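Local atomic coordinates of aluminum resistance protein (Clostridium novyi, PDB entry 3I16), a protein that binds pyridoxal 5'-phosphate and probably acts as a carbon-sulfur lyase of the methionine gamma-lyase family, with a suggested part in aluminum resistance. Residues 88-93 with 259-264; 115-120 with 174-179; 222-227 with 296-301; 348-353 with 363-368. All coordinates share one frame; numbering follows the deposited sequence.

Contact 1. Residues 88-93 with 259-264; sequences TESALV and GTKDCI
Ile264 lays its branched side chain against the strand that holds Ser90 and Leu92, its CB 3.9 Å from Ser90 CB and its CG2 3.9 Å from Leu92 CB. The contact lies at one margin of the seven-stranded mixed sheet of the cofactor-binding domain, where strand 255-259 ends beside outer strand 90-94 and the chain turns straight into helix 261-271. A bulky apolar side chain suits the side of the first turn that faces the sheet, its two branches reaching different residues of the strand.

Ser90 and Gly259 form an antiparallel hydrogen-bonded pair. Ser90 N donates to Gly259 O at 2.9 Å. Gly259 N gives a nearly straight bond to Ser90 O at 2.9 Å, and Thr88 OG1 reaches the same oxygen from the opposite face of its carbonyl plane. That carbonyl is thus gripped twice. Glycine is apt at 259 because its backbone angles would press any CB against the preceding carbonyl oxygen.

Thr260 is the N-cap residue: OG1 sits between its own N and carbonyl carbon (chi1 68°), turned over the helix start to accept from Cys263 N at 3.2 Å. Glu89, with its chain extended beyond CG, reaches across the same end. Its negative charge should suit the positive end of the helix dipole. Lys261 N meets Glu89 OE1 at 2.9 Å, from above the carboxylate plane, and a water bridges that oxygen to Asp262 N.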
loop_
_atom_site.group_PDB
_atom_site.type_symbol
_atom_site.label_atom_id
_atom_site.label_comp_id
_atom_site.label_asym_id
_atom_site.label_seq_id
_atom_site.Cartn_x
_atom_site.Cartn_y
_atom_site.Cartn_z
ATOM N N THR B 88 8.980 -7.784 28.815
ATOM C CA THR B 88 10.191 -8.530 28.461
ATOM C C THR B 88 11.293 -7.536 28.124
ATOM O O THR B 88 11.042 -6.349 27.966
ATOM C CB THR B 88 9.966 -9.399 27.236
ATOM O OG1 THR B 88 9.551 -8.561 26.146
ATOM C CG2 THR B 88 8.908 -10.478 27.521
ATOM N N GLU B 89 12.515 -8.036 28.008
ATOM C CA GLU B 89 13.637 -7.222 27.608
ATOM C C GLU B 89 13.487 -6.780 26.152
ATOM O O GLU B 89 13.766 -5.641 25.821
ATOM C CB GLU B 89 14.942 -8.013 27.708
ATOM C CG GLU B 89 15.378 -8.360 29.114
ATOM C CD GLU B 89 16.610 -9.281 29.159
ATOM O OE1 GLU B 89 17.281 -9.500 28.114
ATOM O OE2 GLU B 89 16.906 -9.784 30.264
ATOM N N SER B 90 13.060 -7.694 25.291
ATOM C CA SER B 90 12.987 -7.442 23.862
ATOM C C SER B 90 11.766 -8.090 23.208
ATOM O O SER B 90 11.062 -8.893 23.820
ATOM C CB SER B 90 14.228 -8.025 23.174
ATOM O OG SER B 90 15.441 -7.551 23.720
ATOM N N ALA B 91 11.557 -7.757 21.942
ATOM C CA ALA B 91 10.485 -8.338 21.144
ATOM C C ALA B 91 10.883 -8.264 19.673
ATOM O O ALA B 91 11.725 -7.455 19.300
ATOM C CB ALA B 91 9.169 -7.617 21.395
ATOM N N LEU B 92 10.289 -9.132 18.862
ATOM C CA LEU B 92 10.542 -9.163 17.431
ATOM C C LEU B 92 9.172 -9.293 16.773
ATOM O O LEU B 92 8.557 -10.362 16.824
ATOM C CB LEU B 92 11.435 -10.345 17.072
ATOM C CG LEU B 92 11.832 -10.565 15.610
ATOM C CD1 LEU B 92 12.580 -9.340 15.080
ATOM C CD2 LEU B 92 12.665 -11.837 15.445
ATOM N N VAL B 93 8.716 -8.204 16.162
ATOM C CA VAL B 93 7.398 -8.103 15.540
ATOM C C VAL B 93 7.653 -7.791 14.089
ATOM O O VAL B 93 8.214 -6.735 13.744
ATOM C CB VAL B 93 6.545 -7.017 16.213
ATOM C CG1 VAL B 93 5.105 -7.028 15.660
ATOM C CG2 VAL B 93 6.550 -7.216 17.750
ATOM N N GLY B 259 10.599 -11.621 24.720
ATOM C CA GLY B 259 11.413 -12.351 25.663
ATOM C C GLY B 259 12.761 -11.731 25.937
ATOM O O GLY B 259 12.956 -10.551 25.726
ATOM N N THR B 260 13.690 -12.543 26.404
ATOM C CA THR B 260 15.024 -12.059 26.693
ATOM C C THR B 260 15.705 -11.599 25.420
ATOM O O THR B 260 15.432 -12.112 24.324
ATOM C CB THR B 260 15.898 -13.108 27.401
ATOM O OG1 THR B 260 16.205 -14.193 26.519
ATOM C CG2 THR B 260 15.203 -13.615 28.642
ATOM N N LYS B 261 16.578 -10.604 25.561
ATOM C CA LYS B 261 17.305 -10.071 24.421
ATOM C C LYS B 261 18.085 -11.162 23.701
ATOM O O LYS B 261 18.100 -11.212 22.460
ATOM C CB LYS B 261 18.230 -8.941 24.867
ATOM C CG LYS B 261 18.924 -8.200 23.725
ATOM C CD LYS B 261 19.600 -6.928 24.240
ATOM C CE LYS B 261 20.377 -6.204 23.164
ATOM N NZ LYS B 261 20.874 -4.870 23.619
ATOM N N ASP B 262 18.732 -12.041 24.458
ATOM C CA ASP B 262 19.498 -13.134 23.847
ATOM C C ASP B 262 18.580 -14.080 23.031
ATOM O O ASP B 262 18.908 -14.428 21.911
ATOM C CB ASP B 262 20.251 -13.931 24.909
ATOM C CG ASP B 262 21.234 -14.893 24.307
ATOM O OD1 ASP B 262 22.138 -14.427 23.577
ATOM O OD2 ASP B 262 21.117 -16.106 24.574
ATOM N N CYS B 263 17.442 -14.491 23.588
ATOM C CA CYS B 263 16.504 -15.366 22.844
ATOM C C CYS B 263 15.900 -14.686 21.616
ATOM O O CYS B 263 15.688 -15.333 20.597
ATOM C CB CYS B 263 15.361 -15.857 23.727
ATOM S SG CYS B 263 15.864 -16.984 25.056
ATOM N N ILE B 264 15.637 -13.383 21.709
ATOM C CA ILE B 264 15.048 -12.637 20.598
ATOM C C ILE B 264 16.096 -12.446 19.512
ATOM O O ILE B 264 15.798 -12.655 18.331
ATOM C CB ILE B 264 14.443 -11.308 21.063
ATOM C CG1 ILE B 264 13.167 -11.572 21.904
ATOM C CG2 ILE B 264 14.114 -10.417 19.873
ATOM C CD1 ILE B 264 11.924 -12.069 21.117
HETATM O O HOH W 1 19.172 -11.384 27.447
#

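Contact 2. Residues 115-120 with 174-179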
loop_
_atom_site.group_PDB
_atom_site.type_symbol
_atom_site.label_atom_id
_atom_site.label_comp_id
_atom_site.label_asym_id
_atom_site.label_seq_id
_atom_site.Cartn_x
_atom_site.Cartn_y
_atom_site.Cartn_z
ATOM N N GLY B 115 23.144 -31.310 19.298
ATOM C CA GLY B 115 23.403 -31.888 20.605
ATOM C C GLY B 115 22.370 -31.510 21.644
ATOM O O GLY B 115 22.123 -32.270 22.587
ATOM N N ASN B 116 21.770 -30.336 21.512
ATOM C CA ASN B 116 20.735 -29.922 22.444
ATOM C C ASN B 116 19.492 -30.784 22.237
ATOM O O ASN B 116 19.231 -31.320 21.150
ATOM C CB ASN B 116 20.277 -28.483 22.188
ATOM C CG ASN B 116 21.344 -27.430 22.405
ATOM O OD1 ASN B 116 21.129 -26.296 22.018
ATOM N ND2 ASN B 116 22.463 -27.771 23.041
ATOM N N THR B 117 18.688 -30.842 23.276
ATOM C CA THR B 117 17.433 -31.559 23.246
ATOM C C THR B 117 16.357 -30.610 23.713
ATOM O O THR B 117 16.577 -29.861 24.679
ATOM C CB THR B 117 17.480 -32.766 24.205
ATOM O OG1 THR B 117 18.511 -33.648 23.784
ATOM C CG2 THR B 117 16.146 -33.523 24.240
HETATM N N MSE B 118 15.199 -30.642 23.050
HETATM C CA MSE B 118 14.052 -29.850 23.481
HETATM C C MSE B 118 13.064 -30.824 24.093
HETATM O O MSE B 118 13.014 -32.008 23.701
HETATM C CB MSE B 118 13.398 -29.069 22.329
HETATM C CG MSE B 118 12.687 -29.931 21.290
HETATM SE SE MSE B 118 11.723 -28.887 19.972
HETATM C CE MSE B 118 10.318 -28.236 21.048
ATOM N N LEU B 119 12.272 -30.314 25.039
ATOM C CA LEU B 119 11.275 -31.106 25.737
ATOM C C LEU B 119 9.903 -30.429 25.721
ATOM O O LEU B 119 9.720 -29.378 26.330
ATOM C CB LEU B 119 11.700 -31.334 27.200
ATOM C CG LEU B 119 10.737 -32.145 28.074
ATOM C CD1 LEU B 119 10.584 -33.608 27.578
ATOM C CD2 LEU B 119 11.169 -32.106 29.562
ATOM N N SER B 120 8.952 -31.044 25.030
ATOM C CA SER B 120 7.574 -30.560 25.010
ATOM C C SER B 120 6.862 -31.165 26.190
ATOM O O SER B 120 6.815 -32.385 26.327
ATOM C CB SER B 120 6.874 -30.941 23.712
ATOM O OG SER B 120 7.412 -30.145 22.693
ATOM N N ASP B 174 18.337 -36.113 31.832
ATOM C CA ASP B 174 18.888 -35.731 30.543
ATOM C C ASP B 174 19.353 -34.293 30.617
ATOM O O ASP B 174 18.580 -33.359 30.416
ATOM C CB ASP B 174 17.859 -35.952 29.429
ATOM C CG ASP B 174 18.433 -35.741 28.043
ATOM O OD1 ASP B 174 19.573 -35.254 27.936
ATOM O OD2 ASP B 174 17.732 -36.053 27.046
ATOM N N GLU B 175 20.642 -34.152 30.909
ATOM C CA GLU B 175 21.277 -32.856 31.029
ATOM C C GLU B 175 21.470 -32.141 29.697
ATOM O O GLU B 175 21.857 -30.980 29.701
ATOM C CB GLU B 175 22.621 -32.987 31.783
ATOM C CG GLU B 175 22.408 -33.395 33.224
ATOM C CD GLU B 175 23.679 -33.582 34.028
ATOM O OE1 GLU B 175 24.791 -33.397 33.495
ATOM O OE2 GLU B 175 23.544 -33.927 35.217
ATOM N N SER B 176 21.212 -32.811 28.565
ATOM C CA SER B 176 21.313 -32.165 27.236
ATOM C C SER B 176 20.071 -31.331 26.906
ATOM O O SER B 176 20.069 -30.610 25.902
ATOM C CB SER B 176 21.518 -33.206 26.128
ATOM O OG SER B 176 20.317 -33.899 25.822
ATOM N N ILE B 177 19.005 -31.467 27.709
ATOM C CA ILE B 177 17.794 -30.684 27.510
ATOM C C ILE B 177 18.057 -29.224 27.894
ATOM O O ILE B 177 18.341 -28.907 29.069
ATOM C CB ILE B 177 16.597 -31.226 28.314
ATOM C CG1 ILE B 177 16.207 -32.628 27.825
ATOM C CG2 ILE B 177 15.431 -30.266 28.197
ATOM C CD1 ILE B 177 15.222 -33.351 28.719
ATOM N N THR B 178 17.993 -28.346 26.897
ATOM C CA THR B 178 18.266 -26.929 27.103
ATOM C C THR B 178 17.078 -26.019 26.874
ATOM O O THR B 178 17.179 -24.806 27.111
ATOM C CB THR B 178 19.398 -26.453 26.179
ATOM O OG1 THR B 178 19.005 -26.619 24.810
ATOM C CG2 THR B 178 20.714 -27.233 26.467
ATOM N N LEU B 179 15.968 -26.584 26.406
ATOM C CA LEU B 179 14.763 -25.816 26.138
ATOM C C LEU B 179 13.527 -26.628 26.436
ATOM O O LEU B 179 13.478 -27.802 26.087
ATOM C CB LEU B 179 14.754 -25.354 24.686
ATOM C CG LEU B 179 13.575 -24.509 24.188
ATOM C CD1 LEU B 179 14.063 -23.529 23.126
ATOM C CD2 LEU B 179 12.465 -25.394 23.686
HETATM O O HOH W 2 22.886 -29.889 25.058
HETATM O O HOH W 3 18.215 -36.357 24.280
#
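Thr117 and Ser176 meet through their hydroxyls, OG1 lying 2.7 Å from OG, in a polar network at the start of the two strands. Ser176 OG also donates to Asp174 OD1 at 2.6 Å. The same carboxylate oxygen takes Ser176 N, making an Asx turn; the hydroxyl arrives on the syn side, the amide on the anti side, both from one face. An aspartate suits the site because OD2 is used too, in a salt bridge with Lys152 and as acceptor from a water that also contacts Thr117 OG1. A second water joins Asn116 ND2 to Ser176 O, while Asn116 OD1 accepts from Arg113 N.

Backbone bonds run from Thr117 N to Ser176 O, from Thr178 N to Thr117 O and from Leu119 N to Leu179 O, each 3.0 Å. They join strands 117-120 and 177-183, parallel neighbours in the mixed sheet of the PLP-binding domain, consistent with fold type I of PLP-dependent enzymes. The pairing slips by one residue between Thr117 and Met118, a beta bulge, and the short strand segments meet at 66°.

Apolar contacts divide between two faces. With chi1 at -61°, Thr117 keeps its hydroxyl beside the backbone N and swings CG2 anti to it, 3.7 Å from Ile177 CG1. Ile177 CG2 touches Leu119 CB at 4.0 Å, and both side chains pack against Val170 and Leu171 of helix 164-173. On the other face selenomethionine Met118 CB approaches Leu179 CD2 at 4.0 Å, and both rest on Leu108 of helix 100-111.

Contact 3. Residues 222-227 with 296-301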
loop_
_atom_site.group_PDB
_atom_site.type_symbol
_atom_site.label_atom_id
_atom_site.label_comp_id
_atom_site.label_asym_id
_atom_site.label_seq_id
_atom_site.Cartn_x
_atom_site.Cartn_y
_atom_site.Cartn_z
ATOM N N GLY B 222 -3.937 -16.976 23.316
ATOM C CA GLY B 222 -4.013 -16.630 24.731
ATOM C C GLY B 222 -3.796 -15.179 25.062
ATOM O O GLY B 222 -3.987 -14.787 26.211
ATOM N N GLU B 223 -3.430 -14.367 24.058
ATOM C CA GLU B 223 -3.122 -12.968 24.315
ATOM C C GLU B 223 -4.343 -12.231 24.850
ATOM O O GLU B 223 -5.452 -12.379 24.330
ATOM C CB GLU B 223 -2.598 -12.249 23.065
ATOM C CG GLU B 223 -1.391 -12.888 22.408
ATOM C CD GLU B 223 -1.706 -13.940 21.363
ATOM O OE1 GLU B 223 -2.887 -14.324 21.194
ATOM O OE2 GLU B 223 -0.741 -14.427 20.739
ATOM N N PHE B 224 -4.132 -11.496 25.936
ATOM C CA PHE B 224 -5.173 -10.709 26.607
ATOM C C PHE B 224 -6.349 -11.494 27.256
ATOM O O PHE B 224 -7.375 -10.913 27.608
ATOM C CB PHE B 224 -5.652 -9.593 25.687
ATOM C CG PHE B 224 -4.514 -8.758 25.135
ATOM C CD1 PHE B 224 -3.700 -8.042 25.985
ATOM C CD2 PHE B 224 -4.250 -8.727 23.786
ATOM C CE1 PHE B 224 -2.644 -7.292 25.490
ATOM C CE2 PHE B 224 -3.188 -7.986 23.284
ATOM C CZ PHE B 224 -2.389 -7.264 24.138
HETATM N N MSE B 225 -6.161 -12.788 27.488
HETATM C CA MSE B 225 -7.164 -13.585 28.198
HETATM C C MSE B 225 -7.102 -13.316 29.698
HETATM O O MSE B 225 -8.089 -13.531 30.423
HETATM C CB MSE B 225 -6.958 -15.074 27.952
HETATM C CG MSE B 225 -7.165 -15.539 26.538
HETATM SE SE MSE B 225 -8.994 -15.386 25.890
HETATM C CE MSE B 225 -8.923 -13.573 25.252
ATOM N N ASP B 226 -5.938 -12.871 30.164
ATOM C CA ASP B 226 -5.726 -12.607 31.568
ATOM C C ASP B 226 -4.972 -11.293 31.610
ATOM O O ASP B 226 -4.591 -10.764 30.566
ATOM C CB ASP B 226 -4.914 -13.760 32.197
ATOM C CG ASP B 226 -4.862 -13.699 33.712
ATOM O OD1 ASP B 226 -5.918 -13.735 34.352
ATOM O OD2 ASP B 226 -3.759 -13.586 34.260
ATOM N N THR B 227 -4.788 -10.748 32.807
ATOM C CA THR B 227 -4.050 -9.516 32.983
ATOM C C THR B 227 -2.544 -9.798 32.907
ATOM O O THR B 227 -1.754 -8.864 32.730
ATOM C CB THR B 227 -4.372 -8.824 34.315
ATOM O OG1 THR B 227 -4.096 -9.727 35.382
ATOM C CG2 THR B 227 -5.835 -8.430 34.375
ATOM N N LEU B 296 -6.333 -2.299 19.645
ATOM C CA LEU B 296 -7.689 -2.887 19.658
ATOM C C LEU B 296 -7.728 -4.288 20.221
ATOM O O LEU B 296 -8.804 -4.771 20.565
ATOM C CB LEU B 296 -8.267 -2.958 18.244
ATOM C CG LEU B 296 -8.640 -1.608 17.614
ATOM C CD1 LEU B 296 -8.820 -1.765 16.146
ATOM C CD2 LEU B 296 -9.892 -1.026 18.279
ATOM N N ALA B 297 -6.565 -4.933 20.354
ATOM C CA ALA B 297 -6.534 -6.361 20.717
ATOM C C ALA B 297 -7.177 -6.727 22.061
ATOM O O ALA B 297 -7.850 -7.743 22.147
ATOM C CB ALA B 297 -5.087 -6.942 20.614
ATOM N N PRO B 298 -6.924 -5.946 23.122
ATOM C CA PRO B 298 -7.556 -6.304 24.389
ATOM C C PRO B 298 -9.088 -6.408 24.275
ATOM O O PRO B 298 -9.686 -7.322 24.839
ATOM C CB PRO B 298 -7.144 -5.146 25.306
ATOM C CG PRO B 298 -5.782 -4.750 24.770
ATOM C CD PRO B 298 -5.861 -4.927 23.295
ATOM N N HIS B 299 -9.687 -5.485 23.522
ATOM C CA HIS B 299 -11.120 -5.439 23.277
ATOM C C HIS B 299 -11.603 -6.549 22.342
ATOM O O HIS B 299 -12.486 -7.341 22.702
ATOM C CB HIS B 299 -11.498 -4.058 22.698
ATOM C CG HIS B 299 -12.966 -3.881 22.470
ATOM N ND1 HIS B 299 -13.812 -3.356 23.422
ATOM C CD2 HIS B 299 -13.741 -4.184 21.400
ATOM C CE1 HIS B 299 -15.042 -3.334 22.942
ATOM N NE2 HIS B 299 -15.025 -3.828 21.714
ATOM N N ILE B 300 -11.017 -6.621 21.151
ATOM C CA ILE B 300 -11.443 -7.597 20.133
ATOM C C ILE B 300 -11.249 -9.002 20.681
ATOM O O ILE B 300 -12.042 -9.876 20.390
ATOM C CB ILE B 300 -10.687 -7.429 18.770
ATOM C CG1 ILE B 300 -10.915 -6.043 18.130
ATOM C CG2 ILE B 300 -11.093 -8.515 17.749
ATOM C CD1 ILE B 300 -12.317 -5.754 17.677
ATOM N N SER B 301 -10.149 -9.233 21.400
ATOM C CA SER B 301 -9.898 -10.557 22.022
ATOM C C SER B 301 -11.091 -10.985 22.903
ATOM O O SER B 301 -11.516 -12.131 22.854
ATOM C CB SER B 301 -8.599 -10.557 22.854
ATOM O OG SER B 301 -7.435 -10.423 22.032
HETATM O O HOH W 4 -8.386 -8.248 27.361
#
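Phe224 lays one face of its ring over Pro298, whose CG stands 4.0 Å from the ring centroid and only 8° off the normal, a CH-pi contact. The ring belongs to a type II beta turn, Gly222 to Met225, in the loop after strand 214-218, and it packs on the long helix 287-318. Pro298 CG presents its C-H bonds to the pi face, and the compact, conformationally restricted ring holds CG and CD against it. Proline also fits the kink here: it has no N-H to give, and neither the N of 298 nor that of 299 bonds to the preceding turn. Ala297 CB comes obliquely to Phe224 CE2 at 3.4 Å, a close approach that the small methyl makes possible. Ser301 OG lies near the ring plane at the edge, 4.0 Å from Phe224 CD2.

Met225, a selenomethionine here, starts away from the helix, but its chain bends at chi2 (-66°) and again at chi3 (87°), which brings CE back to 3.9 Å from Ser301 CB. A long, unbranched side chain can make such a return. A water donates to Phe224 O and to Pro298 O, linking turn and helix.

In the next shell, Val48 of helix 17-54 touches both Phe224 and Pro298, while Glu229 accepts from Phe224 N. Glu223 OE2, its side chain about 9 Å from the bound PLP, is hydrogen-bonded to Tyr256 OH. On the outer side of the helix His299 hydrogen-bonds His299 of a second subunit. Ser301 turns its hydroxyl back into its own helix, OG donating to Ala297 O at 2.7 Å from the face opposite to that used by Ser301 N.

Contact 4. Residues 348-353 with 363-368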
loop_
_atom_site.group_PDB
_atom_site.type_symbol
_atom_site.label_atom_id
_atom_site.label_comp_id
_atom_site.label_asym_id
_atom_site.label_seq_id
_atom_site.Cartn_x
_atom_site.Cartn_y
_atom_site.Cartn_z
ATOM N N PHE B 348 -22.305 -27.796 10.386
ATOM C CA PHE B 348 -22.113 -26.696 11.324
ATOM C C PHE B 348 -21.101 -25.710 10.757
ATOM O O PHE B 348 -21.347 -24.488 10.772
ATOM C CB PHE B 348 -21.650 -27.200 12.699
ATOM C CG PHE B 348 -21.358 -26.105 13.680
ATOM C CD1 PHE B 348 -22.380 -25.496 14.371
ATOM C CD2 PHE B 348 -20.052 -25.702 13.926
ATOM C CE1 PHE B 348 -22.106 -24.512 15.293
ATOM C CE2 PHE B 348 -19.781 -24.702 14.849
ATOM C CZ PHE B 348 -20.814 -24.120 15.520
ATOM N N CYS B 349 -19.980 -26.244 10.267
ATOM C CA CYS B 349 -18.914 -25.424 9.713
ATOM C C CYS B 349 -19.413 -24.677 8.486
ATOM O O CYS B 349 -18.983 -23.557 8.235
ATOM C CB CYS B 349 -17.683 -26.255 9.325
ATOM S SG CYS B 349 -16.703 -26.878 10.718
ATOM N N LYS B 350 -20.293 -25.305 7.720
ATOM C CA LYS B 350 -20.852 -24.661 6.541
ATOM C C LYS B 350 -21.720 -23.489 6.978
ATOM O O LYS B 350 -21.702 -22.435 6.345
ATOM C CB LYS B 350 -21.621 -25.653 5.671
ATOM C CG LYS B 350 -20.689 -26.603 4.844
ATOM C CD LYS B 350 -21.499 -27.620 4.029
ATOM C CE LYS B 350 -20.603 -28.554 3.201
ATOM N NZ LYS B 350 -19.603 -27.823 2.385
ATOM N N GLY B 351 -22.453 -23.685 8.070
ATOM C CA GLY B 351 -23.261 -22.634 8.664
ATOM C C GLY B 351 -22.418 -21.436 9.034
ATOM O O GLY B 351 -22.796 -20.312 8.733
ATOM N N ILE B 352 -21.262 -21.680 9.652
ATOM C CA ILE B 352 -20.351 -20.615 10.023
ATOM C C ILE B 352 -19.865 -19.840 8.792
ATOM O O ILE B 352 -19.779 -18.608 8.832
ATOM C CB ILE B 352 -19.159 -21.133 10.861
ATOM C CG1 ILE B 352 -19.660 -21.673 12.207
ATOM C CG2 ILE B 352 -18.103 -20.022 11.112
ATOM C CD1 ILE B 352 -20.462 -20.647 13.053
ATOM N N GLN B 353 -19.549 -20.537 7.704
ATOM C CA GLN B 353 -19.081 -19.846 6.480
ATOM C C GLN B 353 -20.215 -18.920 5.982
ATOM O O GLN B 353 -19.976 -17.743 5.690
ATOM C CB GLN B 353 -18.635 -20.874 5.409
ATOM C CG GLN B 353 -17.960 -20.322 4.126
ATOM C CD GLN B 353 -16.577 -19.759 4.344
ATOM O OE1 GLN B 353 -15.823 -20.220 5.198
ATOM N NE2 GLN B 353 -16.226 -18.751 3.559
ATOM N N SER B 363 -18.960 -22.738 -0.465
ATOM C CA SER B 363 -19.312 -23.884 0.388
ATOM C C SER B 363 -17.993 -24.509 0.793
ATOM O O SER B 363 -17.261 -24.997 -0.061
ATOM C CB SER B 363 -20.172 -24.911 -0.358
ATOM O OG SER B 363 -20.519 -25.992 0.502
ATOM N N CYS B 364 -17.658 -24.463 2.079
ATOM C CA CYS B 364 -16.364 -24.982 2.505
ATOM C C CYS B 364 -16.413 -26.496 2.623
ATOM O O CYS B 364 -17.465 -27.097 2.886
ATOM C CB CYS B 364 -15.830 -24.285 3.762
ATOM S SG CYS B 364 -16.781 -24.508 5.263
ATOM N N GLU B 365 -15.261 -27.090 2.339
ATOM C CA GLU B 365 -15.095 -28.528 2.286
ATOM C C GLU B 365 -13.725 -28.902 2.871
ATOM O O GLU B 365 -12.861 -28.042 3.007
ATOM C CB GLU B 365 -15.154 -28.977 0.818
ATOM C CG GLU B 365 -16.493 -28.709 0.086
ATOM C CD GLU B 365 -17.675 -29.539 0.609
ATOM O OE1 GLU B 365 -17.460 -30.489 1.396
ATOM O OE2 GLU B 365 -18.829 -29.243 0.216
ATOM N N PRO B 366 -13.518 -30.187 3.219
ATOM C CA PRO B 366 -12.208 -30.585 3.749
ATOM C C PRO B 366 -11.102 -30.399 2.737
ATOM O O PRO B 366 -11.342 -30.594 1.559
ATOM C CB PRO B 366 -12.380 -32.085 4.026
ATOM C CG PRO B 366 -13.828 -32.269 4.236
ATOM C CD PRO B 366 -14.514 -31.269 3.345
ATOM N N TRP B 367 -9.914 -29.991 3.165
ATOM C CA TRP B 367 -8.819 -29.919 2.214
ATOM C C TRP B 367 -7.456 -30.233 2.850
ATOM O O TRP B 367 -7.329 -30.285 4.076
ATOM C CB TRP B 367 -8.832 -28.595 1.437
ATOM C CG TRP B 367 -8.428 -27.419 2.216
ATOM C CD1 TRP B 367 -9.170 -26.753 3.145
ATOM C CD2 TRP B 367 -7.185 -26.719 2.104
ATOM N NE1 TRP B 367 -8.454 -25.686 3.638
ATOM C CE2 TRP B 367 -7.228 -25.647 3.023
ATOM C CE3 TRP B 367 -6.032 -26.906 1.331
ATOM C CZ2 TRP B 367 -6.158 -24.753 3.190
ATOM C CZ3 TRP B 367 -4.966 -26.018 1.493
ATOM C CH2 TRP B 367 -5.041 -24.953 2.420
ATOM N N ASP B 368 -6.479 -30.496 1.985
ATOM C CA ASP B 368 -5.112 -30.837 2.389
ATOM C C ASP B 368 -4.393 -29.560 2.780
ATOM O O ASP B 368 -3.665 -28.939 1.984
ATOM C CB ASP B 368 -4.370 -31.512 1.242
ATOM C CG ASP B 368 -5.027 -32.797 0.810
ATOM O OD1 ASP B 368 -5.463 -33.554 1.698
ATOM O OD2 ASP B 368 -5.093 -33.053 -0.415
#
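Helix 342-354 of the C-terminal part of the chain, built round the antiparallel sheet, is joined here to the segment leading into the short, weakly bonded strand 366-367, outermost of that sheet within this chain, and a single lysine carries most of the polar contact. Lys350 runs extended from CG and bends only at its last torsion (chi4 -51°), which sets NZ among three oxygens. Glu365 OE2 forms a salt bridge with Lys350 NZ at 2.7 Å, the ammonium standing well above the carboxylate plane, 78° out of it. Ser363 OG accepts from Lys350 NZ at 2.8 Å. The carbonyl of Cys364 is modelled still nearer, but too close for its exact position to be trusted. A long, flexible cation suits a place where a loop offers several oxygens to a helix flank.

Beneath this polar group Cys364 turns its sulfur to the helix: SG lies 3.8 Å from Cys349 O and 4.1 Å from Gln353 CB. Gln353 uses its amide elsewhere, OE1 accepting from Ala380 N and NE2 donating to Asp359 O.

Cys349 and Cys364 both rest on Ile377 of strand 376-379, while Phe348 and Ile352 pack on Ala421 of helix 411-425 and Leu405 of strand 402-406.

How the contacts relate
Contacts 1 and 2 belong to one seven-stranded sheet, their centres 21 Å apart: contact 1 lies at its 90-94 margin, contact 2 nearer the other margin, 150-153. Along the chain both segments of contact 2 fall between those of contact 1, whereas contacts 1 and 3 interleave, because residues 222-227 precede 259-264 and helix 287-318 follows helix 261-271. Contact 4 comes last, in the antiparallel sheet region, its centre 27 Å from that of contact 3 and 38 Å from that of contact 1, which lies on the opposite side of the chain's centre. Contacts 1 and 2 thus probably secure two flanks of the cofactor-binding sheet, while contact 3 connects a loop near the PLP to a subunit-interface helix.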